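Local coordinates for uncharacterized protein (Parabacteroides merdae, PDB 4R7F) that is of unknown function but is built from three immunoglobulin-like beta-sandwich domains and begins with a probable type 9 secretion system plug protein domain, at residues 347-352 against 358-363; 191-196 against 216-221; 312-317 against 335-340; 62-67 against 184-189. One frame throughout, in Å; residues are numbered along the deposited sequence. Where two conformers were deposited one is given.

Contact 1 of 4, residues 347-352 against 358-363; sequences QYLFVP and GQTGPI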
loop_
_atom_site.group_PDB
_atom_site.type_symbol
_atom_site.label_atom_id
_atom_site.label_comp_id
_atom_site.label_asym_id
_atom_site.label_seq_id
_atom_site.Cartn_x
_atom_site.Cartn_y
_atom_site.Cartn_z
ATOM N N GLN A 347 -20.536 3.589 -4.267
ATOM C CA GLN A 347 -21.288 2.502 -3.691
ATOM C C GLN A 347 -22.584 3.039 -3.135
ATOM O O GLN A 347 -22.852 4.260 -3.120
ATOM C CB GLN A 347 -20.493 1.831 -2.588
ATOM C CG GLN A 347 -20.354 2.697 -1.374
ATOM C CD GLN A 347 -19.535 2.070 -0.255
ATOM O OE1 GLN A 347 -19.179 0.889 -0.279
ATOM N NE2 GLN A 347 -19.235 2.878 0.750
ATOM N N TYR A 348 -23.372 2.110 -2.639
ATOM C CA TYR A 348 -24.698 2.373 -2.189
ATOM C C TYR A 348 -24.807 1.982 -0.722
ATOM O O TYR A 348 -24.631 0.824 -0.368
ATOM C CB TYR A 348 -25.676 1.539 -3.014
ATOM C CG TYR A 348 -25.757 1.894 -4.491
ATOM C CD1 TYR A 348 -26.370 3.076 -4.946
ATOM C CD2 TYR A 348 -25.284 1.013 -5.441
ATOM C CE1 TYR A 348 -26.463 3.351 -6.300
ATOM C CE2 TYR A 348 -25.365 1.292 -6.781
ATOM C CZ TYR A 348 -25.938 2.448 -7.217
ATOM O OH TYR A 348 -26.004 2.644 -8.582
ATOM N N LEU A 349 -25.115 2.952 0.121
ATOM C CA LEU A 349 -25.247 2.706 1.536
ATOM C C LEU A 349 -26.707 2.818 1.924
ATOM O O LEU A 349 -27.415 3.653 1.417
ATOM C CB LEU A 349 -24.449 3.733 2.330
ATOM C CG LEU A 349 -22.932 3.732 2.221
ATOM C CD1 LEU A 349 -22.387 4.815 3.156
ATOM C CD2 LEU A 349 -22.363 2.378 2.602
ATOM N N PHE A 350 -27.116 1.970 2.845
ATOM C CA PHE A 350 -28.412 1.997 3.472
ATOM C C PHE A 350 -28.314 2.687 4.847
ATOM O O PHE A 350 -27.464 2.331 5.658
ATOM C CB PHE A 350 -28.859 0.537 3.668
ATOM C CG PHE A 350 -30.172 0.383 4.329
ATOM C CD1 PHE A 350 -31.340 0.736 3.670
ATOM C CD2 PHE A 350 -30.255 -0.120 5.617
ATOM C CE1 PHE A 350 -32.577 0.601 4.290
ATOM C CE2 PHE A 350 -31.484 -0.263 6.238
ATOM C CZ PHE A 350 -32.647 0.084 5.566
ATOM N N VAL A 351 -29.205 3.624 5.128
ATOM C CA VAL A 351 -29.271 4.275 6.448
ATOM C C VAL A 351 -30.620 3.922 7.047
ATOM O O VAL A 351 -31.647 4.334 6.499
ATOM C CB VAL A 351 -29.151 5.798 6.348
ATOM C CG1 VAL A 351 -29.211 6.428 7.729
ATOM C CG2 VAL A 351 -27.863 6.182 5.645
ATOM N N PRO A 352 -30.633 3.119 8.133
ATOM C CA PRO A 352 -31.857 2.687 8.813
ATOM C C PRO A 352 -32.579 3.911 9.318
ATOM O O PRO A 352 -31.927 4.911 9.560
ATOM C CB PRO A 352 -31.364 1.809 9.996
ATOM C CG PRO A 352 -29.953 1.556 9.731
ATOM C CD PRO A 352 -29.428 2.616 8.801
ATOM N N GLY A 358 -24.505 4.930 7.834
ATOM C CA GLY A 358 -24.739 4.123 6.636
ATOM C C GLY A 358 -24.115 2.742 6.743
ATOM O O GLY A 358 -23.077 2.543 7.389
ATOM N N GLN A 359 -24.760 1.791 6.099
ATOM C CA GLN A 359 -24.334 0.399 6.141
ATOM C C GLN A 359 -24.041 -0.098 4.744
ATOM O O GLN A 359 -24.838 0.110 3.838
ATOM C CB GLN A 359 -25.477 -0.436 6.679
ATOM C CG GLN A 359 -25.735 -0.304 8.172
ATOM C CD GLN A 359 -27.055 -0.984 8.612
ATOM O OE1 GLN A 359 -27.582 -1.875 7.942
ATOM N NE2 GLN A 359 -27.590 -0.543 9.725
ATOM N N THR A 360 -22.903 -0.750 4.572
ATOM C CA THR A 360 -22.549 -1.448 3.334
ATOM C C THR A 360 -23.260 -2.816 3.237
ATOM O O THR A 360 -23.354 -3.421 2.171
ATOM C CB THR A 360 -21.026 -1.703 3.335
ATOM O OG1 THR A 360 -20.657 -2.097 4.662
ATOM C CG2 THR A 360 -20.271 -0.469 2.955
ATOM N N GLY A 361 -23.729 -3.334 4.356
ATOM C CA GLY A 361 -24.212 -4.703 4.372
ATOM C C GLY A 361 -25.342 -5.031 3.411
ATOM O O GLY A 361 -25.296 -6.036 2.715
ATOM N N PRO A 362 -26.393 -4.214 3.411
ATOM C CA PRO A 362 -27.600 -4.610 2.656
ATOM C C PRO A 362 -27.423 -4.641 1.129
ATOM O O PRO A 362 -27.891 -5.555 0.485
ATOM C CB PRO A 362 -28.633 -3.568 3.089
ATOM C CG PRO A 362 -28.175 -3.087 4.422
ATOM C CD PRO A 362 -26.659 -3.085 4.327
ATOM N N ILE A 363 -26.702 -3.693 0.551
ATOM C CA ILE A 363 -26.526 -3.663 -0.908
ATOM C C ILE A 363 -25.131 -4.085 -1.416
ATOM O O ILE A 363 -25.003 -4.707 -2.485
ATOM C CB ILE A 363 -26.843 -2.237 -1.383
ATOM C CG1 ILE A 363 -28.299 -1.931 -1.015
ATOM C CG2 ILE A 363 -26.571 -2.077 -2.877
ATOM C CD1 ILE A 363 -28.601 -0.471 -0.869
HETATM O O HOH W 1 -25.677 -1.017 1.570
#
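Phe350 and Gln359 satisfy each other's backbone groups. Phe350 N donates to Gln359 O at 3.1 Å. That bond is nearly straight, 167° at the hydrogen, and uses a lone pair in the carbonyl plane. In return, Gln359 N donates to Phe350 O at 2.8 Å, from 26° out of that carbonyl plane. Gln359 O has a second donor, an ordered water at 2.7 Å. The same water donates to Tyr348 O and accepts from Ile363 N, so it bridges the two backbones where direct pairing stops. Gly358 N turns to Asp192, Thr360 OG1 to Asn366, and Gln347 NE2 to Asn310. Tyr348 N bonds to Glu364 OE2, and Tyr348 OH finds its partner in Asp256.

Side chains pack around these bonds. With Phe350 CG anti to the backbone N (chi1 179°), the ring lies beside the Gln359 side chain, and OE1 sits at the ring edge near CD2. Phe350 CB meets Pro362 CG at 3.8 Å. Gln359 NE2 lies 3.2 Å from Pro352 CG. Tyr348 CB touches Ile363 CG2, and Leu349 CD2 lies 3.6 Å from Thr360 CG2. Replacing Gln359 with an alanine would probably keep the backbone pair but strip the amide from the Phe350 edge and the Pro352 ring. Gly358 has no side chain, and a CB there would clash with Leu349 CD1.

The loop after strand 342-352 thus folds back antiparallel on it. It forms one hydrogen-bonded beta bridge, Phe350 with Gln359, before leaving the strand.

Contact 2 of 4, residues 191-196 against 216-221; sequences RDNAVT and LIFPAG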
loop_
_atom_site.group_PDB
_atom_site.type_symbol
_atom_site.label_atom_id
_atom_site.label_comp_id
_atom_site.label_asym_id
_atom_site.label_seq_id
_atom_site.Cartn_x
_atom_site.Cartn_y
_atom_site.Cartn_z
ATOM N N ARG A 191 -17.324 10.015 7.480
ATOM C CA ARG A 191 -17.683 10.474 8.811
ATOM C C ARG A 191 -18.872 9.785 9.365
ATOM O O ARG A 191 -19.013 9.705 10.556
ATOM C CB ARG A 191 -17.941 11.959 8.822
ATOM C CG ARG A 191 -16.656 12.741 8.590
ATOM C CD ARG A 191 -16.773 14.101 9.236
ATOM N NE ARG A 191 -15.690 14.991 8.856
ATOM C CZ ARG A 191 -15.613 16.266 9.243
ATOM N NH1 ARG A 191 -16.579 16.804 9.993
ATOM N NH2 ARG A 191 -14.578 17.010 8.859
ATOM N N ASP A 192 -19.747 9.278 8.512
ATOM C CA ASP A 192 -21.019 8.748 8.991
ATOM C C ASP A 192 -20.879 7.578 9.963
ATOM O O ASP A 192 -21.690 7.448 10.887
ATOM C CB ASP A 192 -21.898 8.363 7.808
ATOM C CG ASP A 192 -21.347 7.170 7.028
ATOM O OD1 ASP A 192 -20.405 7.358 6.245
ATOM O OD2 ASP A 192 -21.881 6.051 7.181
ATOM N N ASN A 193 -19.887 6.705 9.756
ATOM C CA ASN A 193 -19.691 5.564 10.669
ATOM C C ASN A 193 -18.350 5.622 11.412
ATOM O O ASN A 193 -17.775 4.581 11.776
ATOM C CB ASN A 193 -19.842 4.249 9.930
ATOM C CG ASN A 193 -18.690 3.986 8.973
ATOM O OD1 ASN A 193 -18.002 4.906 8.554
ATOM N ND2 ASN A 193 -18.462 2.718 8.648
ATOM N N ALA A 194 -17.873 6.843 11.655
ATOM C CA ALA A 194 -16.613 7.062 12.354
ATOM C C ALA A 194 -16.746 6.717 13.832
ATOM O O ALA A 194 -17.831 6.679 14.371
ATOM C CB ALA A 194 -16.154 8.489 12.188
ATOM N N VAL A 195 -15.620 6.464 14.486
ATOM C CA VAL A 195 -15.605 6.029 15.860
ATOM C C VAL A 195 -14.756 6.992 16.695
ATOM O O VAL A 195 -13.712 7.487 16.234
ATOM C CB VAL A 195 -14.997 4.604 15.952
ATOM C CG1 VAL A 195 -14.873 4.159 17.392
ATOM C CG2 VAL A 195 -15.840 3.613 15.186
ATOM N N THR A 196 -15.190 7.195 17.932
ATOM C CA THR A 196 -14.483 7.999 18.923
ATOM C C THR A 196 -14.937 7.580 20.326
ATOM O O THR A 196 -15.559 6.525 20.485
ATOM C CB THR A 196 -14.675 9.496 18.685
ATOM O OG1 THR A 196 -13.840 10.222 19.583
ATOM C CG2 THR A 196 -16.117 9.910 18.922
ATOM N N LEU A 216 -13.978 -0.643 17.778
ATOM C CA LEU A 216 -13.064 -0.546 16.666
ATOM C C LEU A 216 -13.273 -1.654 15.657
ATOM O O LEU A 216 -12.427 -1.871 14.786
ATOM C CB LEU A 216 -11.621 -0.481 17.142
ATOM C CG LEU A 216 -11.230 0.880 17.685
ATOM C CD1 LEU A 216 -9.826 0.836 18.224
ATOM C CD2 LEU A 216 -11.359 1.960 16.631
ATOM N N ILE A 217 -14.429 -2.305 15.746
ATOM C CA ILE A 217 -14.829 -3.318 14.801
ATOM C C ILE A 217 -15.837 -2.710 13.830
ATOM O O ILE A 217 -16.895 -2.245 14.214
ATOM C CB ILE A 217 -15.448 -4.536 15.497
ATOM C CG1 ILE A 217 -14.435 -5.157 16.454
ATOM C CG2 ILE A 217 -15.836 -5.569 14.456
ATOM C CD1 ILE A 217 -14.939 -6.391 17.181
ATOM N N PHE A 218 -15.483 -2.720 12.561
ATOM C CA PHE A 218 -16.249 -2.071 11.514
ATOM C C PHE A 218 -16.812 -3.130 10.618
ATOM O O PHE A 218 -16.174 -4.164 10.440
ATOM C CB PHE A 218 -15.314 -1.263 10.658
ATOM C CG PHE A 218 -14.859 -0.010 11.289
ATOM C CD1 PHE A 218 -13.747 -0.001 12.112
ATOM C CD2 PHE A 218 -15.487 1.178 10.999
ATOM C CE1 PHE A 218 -13.290 1.175 12.686
ATOM C CE2 PHE A 218 -15.064 2.363 11.588
ATOM C CZ PHE A 218 -13.958 2.356 12.437
ATOM N N PRO A 219 -17.963 -2.871 9.993
ATOM C CA PRO A 219 -18.327 -3.834 8.923
ATOM C C PRO A 219 -17.363 -3.716 7.749
ATOM O O PRO A 219 -16.890 -2.614 7.434
ATOM C CB PRO A 219 -19.737 -3.411 8.525
ATOM C CG PRO A 219 -19.855 -1.998 9.016
ATOM C CD PRO A 219 -19.027 -1.899 10.252
ATOM N N ALA A 220 -17.056 -4.846 7.123
ATOM C CA ALA A 220 -15.964 -4.900 6.172
ATOM C C ALA A 220 -16.299 -4.310 4.827
ATOM O O ALA A 220 -15.398 -3.873 4.084
ATOM C CB ALA A 220 -15.446 -6.319 6.026
ATOM N N GLY A 221 -17.579 -4.299 4.473
ATOM C CA GLY A 221 -17.984 -3.775 3.161
ATOM C C GLY A 221 -17.394 -4.570 2.019
ATOM O O GLY A 221 -17.093 -5.778 2.161
#
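The Phe218 ring and the Asn193 side-chain amide meet with their planes 75° apart. The amide reaches the ring through ND2, which lies 4.1 Å from Phe218 CD2. Asn193 O approaches the ring obliquely, 3.5 Å from Phe218 CE2. Val195 CG2 also comes in obliquely, 3.6 Å from Phe218 CZ. Beyond the two segments, Tyr374 meets the same ring, with the planes at about 55°. The ring is therefore packed by a backbone carbonyl, a methyl and another aromatic group.

Val195 is the apolar link. CG1 is anti to the backbone N (chi1 176°), while CG2 is anti to the carbonyl carbon. The two methyls thus serve different neighbours: CG2 touches the ring, and CG1 lies 4.2 Å from Leu216 CD2. The second distance is loose, at the long end of packing contact.

The amide of Asn193 is held from outside the pair: its ND2 donates to Gln187 OE1, while Gln187 NE2 bonds to Pro219 O, so one glutamine side chain joins the loop to strand 207-219.

A type I beta turn runs from Arg191 to Ala194, with Ala194 N bonded to Arg191 O at 3.3 Å. After it, loop 191-196 comes back beside strand 181-187, where Val195 and Val185 share a backbone bond. The same loop packs through Val195 on Phe218 of strand 207-219, which belongs to another sheet. This is consistent with the immunoglobulin-like sandwich fold of the protein.

Contact 3 of 4, residues 312-317 against 335-340; sequences ELFNNV and KAVLLK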
loop_
_atom_site.group_PDB
_atom_site.type_symbol
_atom_site.label_atom_id
_atom_site.label_comp_id
_atom_site.label_asym_id
_atom_site.label_seq_id
_atom_site.Cartn_x
_atom_site.Cartn_y
_atom_site.Cartn_z
ATOM N N GLU A 312 -16.411 9.924 -2.864
ATOM C CA GLU A 312 -15.806 11.266 -2.927
ATOM C C GLU A 312 -16.686 12.137 -3.853
ATOM O O GLU A 312 -16.784 13.327 -3.690
ATOM C CB GLU A 312 -14.311 11.209 -3.395
ATOM C CG GLU A 312 -13.391 12.415 -3.036
ATOM C CD GLU A 312 -12.177 12.652 -3.981
ATOM O OE1 GLU A 312 -11.723 11.742 -4.702
ATOM O OE2 GLU A 312 -11.669 13.793 -4.024
ATOM N N LEU A 313 -17.357 11.532 -4.828
ATOM C CA LEU A 313 -18.247 12.299 -5.719
ATOM C C LEU A 313 -19.331 13.132 -5.004
ATOM O O LEU A 313 -19.795 14.106 -5.556
ATOM C CB LEU A 313 -18.937 11.406 -6.745
ATOM C CG LEU A 313 -20.182 10.580 -6.417
ATOM C CD1 LEU A 313 -20.679 9.909 -7.701
ATOM C CD2 LEU A 313 -19.875 9.538 -5.338
ATOM N N PHE A 314 -19.754 12.714 -3.814
ATOM C CA PHE A 314 -20.612 13.540 -2.953
ATOM C C PHE A 314 -19.905 13.905 -1.639
ATOM O O PHE A 314 -20.560 14.162 -0.636
ATOM C CB PHE A 314 -21.854 12.770 -2.595
ATOM C CG PHE A 314 -22.828 12.674 -3.690
ATOM C CD1 PHE A 314 -23.575 13.767 -4.042
ATOM C CD2 PHE A 314 -23.018 11.476 -4.361
ATOM C CE1 PHE A 314 -24.506 13.673 -5.050
ATOM C CE2 PHE A 314 -23.930 11.388 -5.386
ATOM C CZ PHE A 314 -24.683 12.480 -5.723
ATOM N N ASN A 315 -18.571 13.892 -1.637
ATOM C CA ASN A 315 -17.792 14.208 -0.439
ATOM C C ASN A 315 -18.149 13.309 0.746
ATOM O O ASN A 315 -18.058 13.709 1.918
ATOM C CB ASN A 315 -17.991 15.686 -0.090
ATOM C CG ASN A 315 -17.650 16.595 -1.256
ATOM O OD1 ASN A 315 -18.523 17.223 -1.883
ATOM N ND2 ASN A 315 -16.375 16.653 -1.565
ATOM N N ASN A 316 -18.579 12.086 0.441
ATOM C CA ASN A 316 -19.036 11.179 1.495
ATOM C C ASN A 316 -20.086 11.776 2.475
ATOM O O ASN A 316 -20.174 11.386 3.616
ATOM C CB ASN A 316 -17.832 10.582 2.222
ATOM C CG ASN A 316 -17.103 9.550 1.373
ATOM O OD1 ASN A 316 -17.710 8.787 0.632
ATOM N ND2 ASN A 316 -15.812 9.554 1.456
ATOM N N VAL A 317 -20.907 12.699 1.974
ATOM C CA VAL A 317 -22.036 13.247 2.714
ATOM C C VAL A 317 -23.317 12.463 2.411
ATOM O O VAL A 317 -23.677 12.245 1.258
ATOM C CB VAL A 317 -22.192 14.753 2.363
ATOM C CG1 VAL A 317 -23.433 15.406 2.987
ATOM C CG2 VAL A 317 -20.917 15.499 2.750
ATOM N N LYS A 335 -30.881 7.678 -10.002
ATOM C CA LYS A 335 -30.444 9.040 -9.837
ATOM C C LYS A 335 -29.612 9.545 -11.038
ATOM O O LYS A 335 -28.788 8.810 -11.625
ATOM C CB LYS A 335 -29.660 9.179 -8.520
ATOM C CG LYS A 335 -29.363 10.624 -8.117
ATOM C CD LYS A 335 -28.791 10.714 -6.707
ATOM C CE LYS A 335 -28.921 12.099 -6.116
ATOM N NZ LYS A 335 -30.217 12.289 -5.426
ATOM N N ALA A 336 -29.849 10.817 -11.372
ATOM C CA ALA A 336 -29.106 11.560 -12.409
ATOM C C ALA A 336 -28.213 12.519 -11.690
ATOM O O ALA A 336 -28.684 13.245 -10.828
ATOM C CB ALA A 336 -30.058 12.353 -13.294
ATOM N N VAL A 337 -26.932 12.532 -12.037
ATOM C CA VAL A 337 -25.974 13.422 -11.393
ATOM C C VAL A 337 -25.080 14.049 -12.459
ATOM O O VAL A 337 -24.497 13.353 -13.284
ATOM C CB VAL A 337 -25.064 12.602 -10.445
ATOM C CG1 VAL A 337 -24.137 13.522 -9.665
ATOM C CG2 VAL A 337 -25.923 11.761 -9.535
ATOM N N LEU A 338 -24.928 15.357 -12.418
ATOM C CA LEU A 338 -23.992 16.016 -13.303
ATOM C C LEU A 338 -22.577 15.903 -12.719
ATOM O O LEU A 338 -22.277 16.439 -11.660
ATOM C CB LEU A 338 -24.379 17.478 -13.480
ATOM C CG LEU A 338 -23.614 18.269 -14.549
ATOM C CD1 LEU A 338 -24.131 17.929 -15.940
ATOM C CD2 LEU A 338 -23.722 19.770 -14.325
ATOM N N LEU A 339 -21.727 15.230 -13.479
ATOM C CA LEU A 339 -20.382 14.847 -13.113
ATOM C C LEU A 339 -19.392 15.196 -14.235
ATOM O O LEU A 339 -19.690 15.075 -15.449
ATOM C CB LEU A 339 -20.319 13.327 -12.855
ATOM C CG LEU A 339 -21.077 12.841 -11.609
ATOM C CD1 LEU A 339 -21.088 11.330 -11.517
ATOM C CD2 LEU A 339 -20.465 13.423 -10.353
ATOM N N LYS A 340 -18.219 15.632 -13.801
ATOM C CA LYS A 340 -17.073 15.860 -14.671
ATOM C C LYS A 340 -16.452 14.535 -15.053
ATOM O O LYS A 340 -16.298 13.625 -14.226
ATOM C CB LYS A 340 -16.061 16.730 -13.948
ATOM C CG LYS A 340 -14.983 17.355 -14.804
ATOM C CD LYS A 340 -14.038 18.186 -13.928
ATOM C CE LYS A 340 -13.195 19.146 -14.748
ATOM N NZ LYS A 340 -12.749 20.316 -13.952
#
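Leu313 and Phe314 reach across to strand 332-340 by apolar contact. Leu313 CD1 meets Leu339 CD1 at 4.1 Å, methyl to methyl, the two side chains meeting at a slant. Leu313 CG sits between the backbone N and the carbonyl carbon (chi1 81°), and this swing carries CD1 to the strand. Phe314 leads with the far end of its ring. Its CZ lies 4.1 Å from Val337 CG2, and Val337 CG1 is equally near. The CZ end thus rests against both methyls of the valine, the two side chains arriving from opposite directions.

A mixed contact follows. Lys335 CE reaches the CZ end of the Phe314 ring, at a loose 4.3 Å from CZ. The charged end goes elsewhere: Lys335 NZ bonds to Lys323 O.

The polar bonds stay within residues 312-317 or lead outside. Asn315 N bonds to Glu312 O at 2.8 Å, and Val317 N to Phe314 O at 3.0 Å. These two backbone bonds make turns in the loop, whose first two residues are a 3-10 segment. Strand 332-340 is bonded through Val337 and Leu339 to strand 290-298. Leu309, on strand 305-310, also touches Phe314.

Lys335, Val337 and Leu339 are alternate residues on one face of the strand. That face is met by a leucine and a phenylalanine. Between the two segments the contact is largely apolar and has no directional bond, so it rests on packing, near the surface.

Contact 4 of 4, residues 62-67 against 184-189; sequences ADWTQS and FVYQDN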
loop_
_atom_site.group_PDB
_atom_site.type_symbol
_atom_site.label_atom_id
_atom_site.label_comp_id
_atom_site.label_asym_id
_atom_site.label_seq_id
_atom_site.Cartn_x
_atom_site.Cartn_y
_atom_site.Cartn_z
ATOM N N ALA A 62 -11.356 18.667 17.973
ATOM C CA ALA A 62 -11.264 17.309 17.481
ATOM C C ALA A 62 -12.556 16.829 16.827
ATOM O O ALA A 62 -12.510 16.147 15.811
ATOM C CB ALA A 62 -10.875 16.378 18.603
ATOM N N ASP A 63 -13.694 17.207 17.404
ATOM C CA ASP A 63 -15.004 16.793 16.898
ATOM C C ASP A 63 -15.565 17.678 15.777
ATOM O O ASP A 63 -16.705 17.514 15.372
ATOM C CB ASP A 63 -16.035 16.660 18.035
ATOM C CG ASP A 63 -16.415 18.002 18.673
ATOM O OD1 ASP A 63 -15.821 19.044 18.361
ATOM O OD2 ASP A 63 -17.314 17.994 19.527
ATOM N N TRP A 64 -14.743 18.573 15.255
ATOM C CA TRP A 64 -15.099 19.439 14.111
ATOM C C TRP A 64 -16.152 20.483 14.441
ATOM O O TRP A 64 -16.790 21.009 13.546
ATOM C CB TRP A 64 -15.469 18.609 12.868
ATOM C CG TRP A 64 -14.282 18.037 12.212
ATOM C CD1 TRP A 64 -13.795 16.749 12.340
ATOM C CD2 TRP A 64 -13.372 18.720 11.352
ATOM N NE1 TRP A 64 -12.642 16.602 11.595
ATOM C CE2 TRP A 64 -12.367 17.791 10.974
ATOM C CE3 TRP A 64 -13.304 20.017 10.859
ATOM C CZ2 TRP A 64 -11.335 18.123 10.118
ATOM C CZ3 TRP A 64 -12.269 20.347 9.998
ATOM C CH2 TRP A 64 -11.305 19.395 9.628
ATOM N N THR A 65 -16.331 20.773 15.732
ATOM C CA THR A 65 -16.967 22.000 16.148
ATOM C C THR A 65 -15.883 23.070 16.247
ATOM O O THR A 65 -14.710 22.757 16.492
ATOM C CB THR A 65 -17.613 21.887 17.536
ATOM O OG1 THR A 65 -16.618 21.601 18.525
ATOM C CG2 THR A 65 -18.686 20.833 17.572
ATOM N N GLN A 66 -16.280 24.327 16.091
ATOM C CA GLN A 66 -15.335 25.457 16.129
ATOM C C GLN A 66 -14.658 25.616 17.484
ATOM O O GLN A 66 -15.317 25.540 18.523
ATOM C CB GLN A 66 -16.043 26.751 15.784
ATOM C CG GLN A 66 -15.101 27.920 15.571
ATOM C CD GLN A 66 -15.820 29.151 15.015
ATOM O OE1 GLN A 66 -17.021 29.141 14.759
ATOM N NE2 GLN A 66 -15.079 30.204 14.828
ATOM N N SER A 67 -13.340 25.830 17.475
ATOM C CA SER A 67 -12.629 25.997 18.729
ATOM C C SER A 67 -12.865 27.433 19.229
ATOM O O SER A 67 -13.449 28.253 18.527
ATOM C CB SER A 67 -11.140 25.697 18.550
ATOM O OG SER A 67 -10.478 26.774 17.935
ATOM N N PHE A 184 -10.176 9.837 16.865
ATOM C CA PHE A 184 -11.176 9.558 15.842
ATOM C C PHE A 184 -10.596 8.597 14.847
ATOM O O PHE A 184 -9.446 8.767 14.412
ATOM C CB PHE A 184 -11.599 10.830 15.113
ATOM C CG PHE A 184 -12.495 11.693 15.939
ATOM C CD1 PHE A 184 -11.988 12.422 16.973
ATOM C CD2 PHE A 184 -13.862 11.685 15.738
ATOM C CE1 PHE A 184 -12.816 13.192 17.775
ATOM C CE2 PHE A 184 -14.701 12.462 16.532
ATOM C CZ PHE A 184 -14.170 13.214 17.553
ATOM N N VAL A 185 -11.404 7.597 14.491
ATOM C CA VAL A 185 -11.048 6.606 13.491
ATOM C C VAL A 185 -12.062 6.607 12.348
ATOM O O VAL A 185 -13.258 6.478 12.555
ATOM C CB VAL A 185 -10.936 5.216 14.155
ATOM C CG1 VAL A 185 -10.591 4.173 13.129
ATOM C CG2 VAL A 185 -9.864 5.256 15.240
ATOM N N TYR A 186 -11.576 6.749 11.125
ATOM C CA TYR A 186 -12.452 6.880 9.980
ATOM C C TYR A 186 -12.168 5.774 9.007
ATOM O O TYR A 186 -11.012 5.544 8.660
ATOM C CB TYR A 186 -12.218 8.226 9.282
ATOM C CG TYR A 186 -12.482 9.432 10.150
ATOM C CD1 TYR A 186 -13.754 9.966 10.259
ATOM C CD2 TYR A 186 -11.470 10.061 10.834
ATOM C CE1 TYR A 186 -14.014 11.089 11.034
ATOM C CE2 TYR A 186 -11.721 11.178 11.627
ATOM C CZ TYR A 186 -13.011 11.693 11.714
ATOM O OH TYR A 186 -13.303 12.788 12.516
ATOM N N GLN A 187 -13.229 5.109 8.557
ATOM C CA GLN A 187 -13.125 4.102 7.517
ATOM C C GLN A 187 -13.380 4.766 6.185
ATOM O O GLN A 187 -14.367 5.501 6.041
ATOM C CB GLN A 187 -14.172 3.014 7.730
ATOM C CG GLN A 187 -14.120 1.841 6.779
ATOM C CD GLN A 187 -15.300 0.882 6.970
ATOM O OE1 GLN A 187 -16.408 1.308 7.193
ATOM N NE2 GLN A 187 -15.051 -0.425 6.874
ATOM N N ASP A 188 -12.491 4.516 5.219
ATOM C CA ASP A 188 -12.630 5.034 3.845
ATOM C C ASP A 188 -13.090 6.506 3.812
ATOM O O ASP A 188 -13.972 6.882 3.040
ATOM C CB ASP A 188 -13.547 4.133 2.989
ATOM C CG ASP A 188 -13.063 2.683 2.934
ATOM O OD1 ASP A 188 -11.844 2.476 2.998
ATOM O OD2 ASP A 188 -13.892 1.744 2.864
ATOM N N ASN A 189 -12.484 7.322 4.677
ATOM C CA ASN A 189 -12.768 8.748 4.734
ATOM C C ASN A 189 -14.242 9.137 4.953
ATOM O O ASN A 189 -14.681 10.189 4.493
ATOM C CB ASN A 189 -12.156 9.414 3.488
ATOM C CG ASN A 189 -10.647 9.620 3.657
ATOM O OD1 ASN A 189 -10.208 10.423 4.477
ATOM N ND2 ASN A 189 -9.866 8.858 2.929
HETATM O O HOH W 2 -11.659 14.228 13.837
#
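An Asx turn at Asp63, in a loop of the plug-protein-like first domain, brings Ala62, Asp63 and Trp64 against Phe184 and Tyr186 of strand 181-187. The contact joins this domain to the strand's sheet. A Tris molecule, probably from the crystallisation liquor, sits about 4 Å from the Tyr186 side chain and may mark a pocket.

Phe184 takes most of the contact. Ala62 O lies over one face of its ring, 3.6 Å from Phe184 CE1 and offset toward the rim. Ala62 CB also meets CE1 of Phe184. Asp63 CA comes within 3.7 Å of Phe184 CZ. An ordered water lies over the same face as Ala62 O. It donates to Ala62 O at 2.9 Å and bonds to Tyr186 OH at 2.6 Å, in the plane of the tyrosine ring. Tyr186 OH is also at the edge of the Trp64 indole, 4.0 Å from Trp64 NE1. The indole meets Arg191 in a cation-pi contact.

Asp63 CG lies between the backbone N and the carbonyl carbon (chi1 68°), a setting that lets OD1 reach Thr65. Thr65 OG1 donates to Asp63 OD1 on the syn side at 2.7 Å, and Thr65 N donates to it from above the carboxylate plane at 3.2 Å. With an alanine in place of Asp63, both Thr65 donors would probably lose this acceptor and the turn could shift.

Direct touches between the segments are carbon packing, carbonyl over ring and hydroxyl at the indole edge. The polar link is water-mediated, and the water probably helps to satisfy Ala62 O and Tyr186 OH.

Along the chain the contacts come in series: 4, then 2, then 3, then 1. Contacts 4 and 2 are neighbours, with centres 12 Å apart. They share the strand 181-187 region, and Ala194 packs against Tyr186. Contact 2 also touches contact 1, again 12 Å away between centres, where Thr360 packs on Gly221. Contact 3 lies on strand 332-340, about 16 Å from contact 1 between centres. That strand leads into strand 342-352 of contact 1, in another sheet. Contact 3 is 22 Å from contact 4 between centres, on the opposite side of the chain's centre, yet touches it through Asn316 on Asn189. The contacts thus join loops and strands of several sheets.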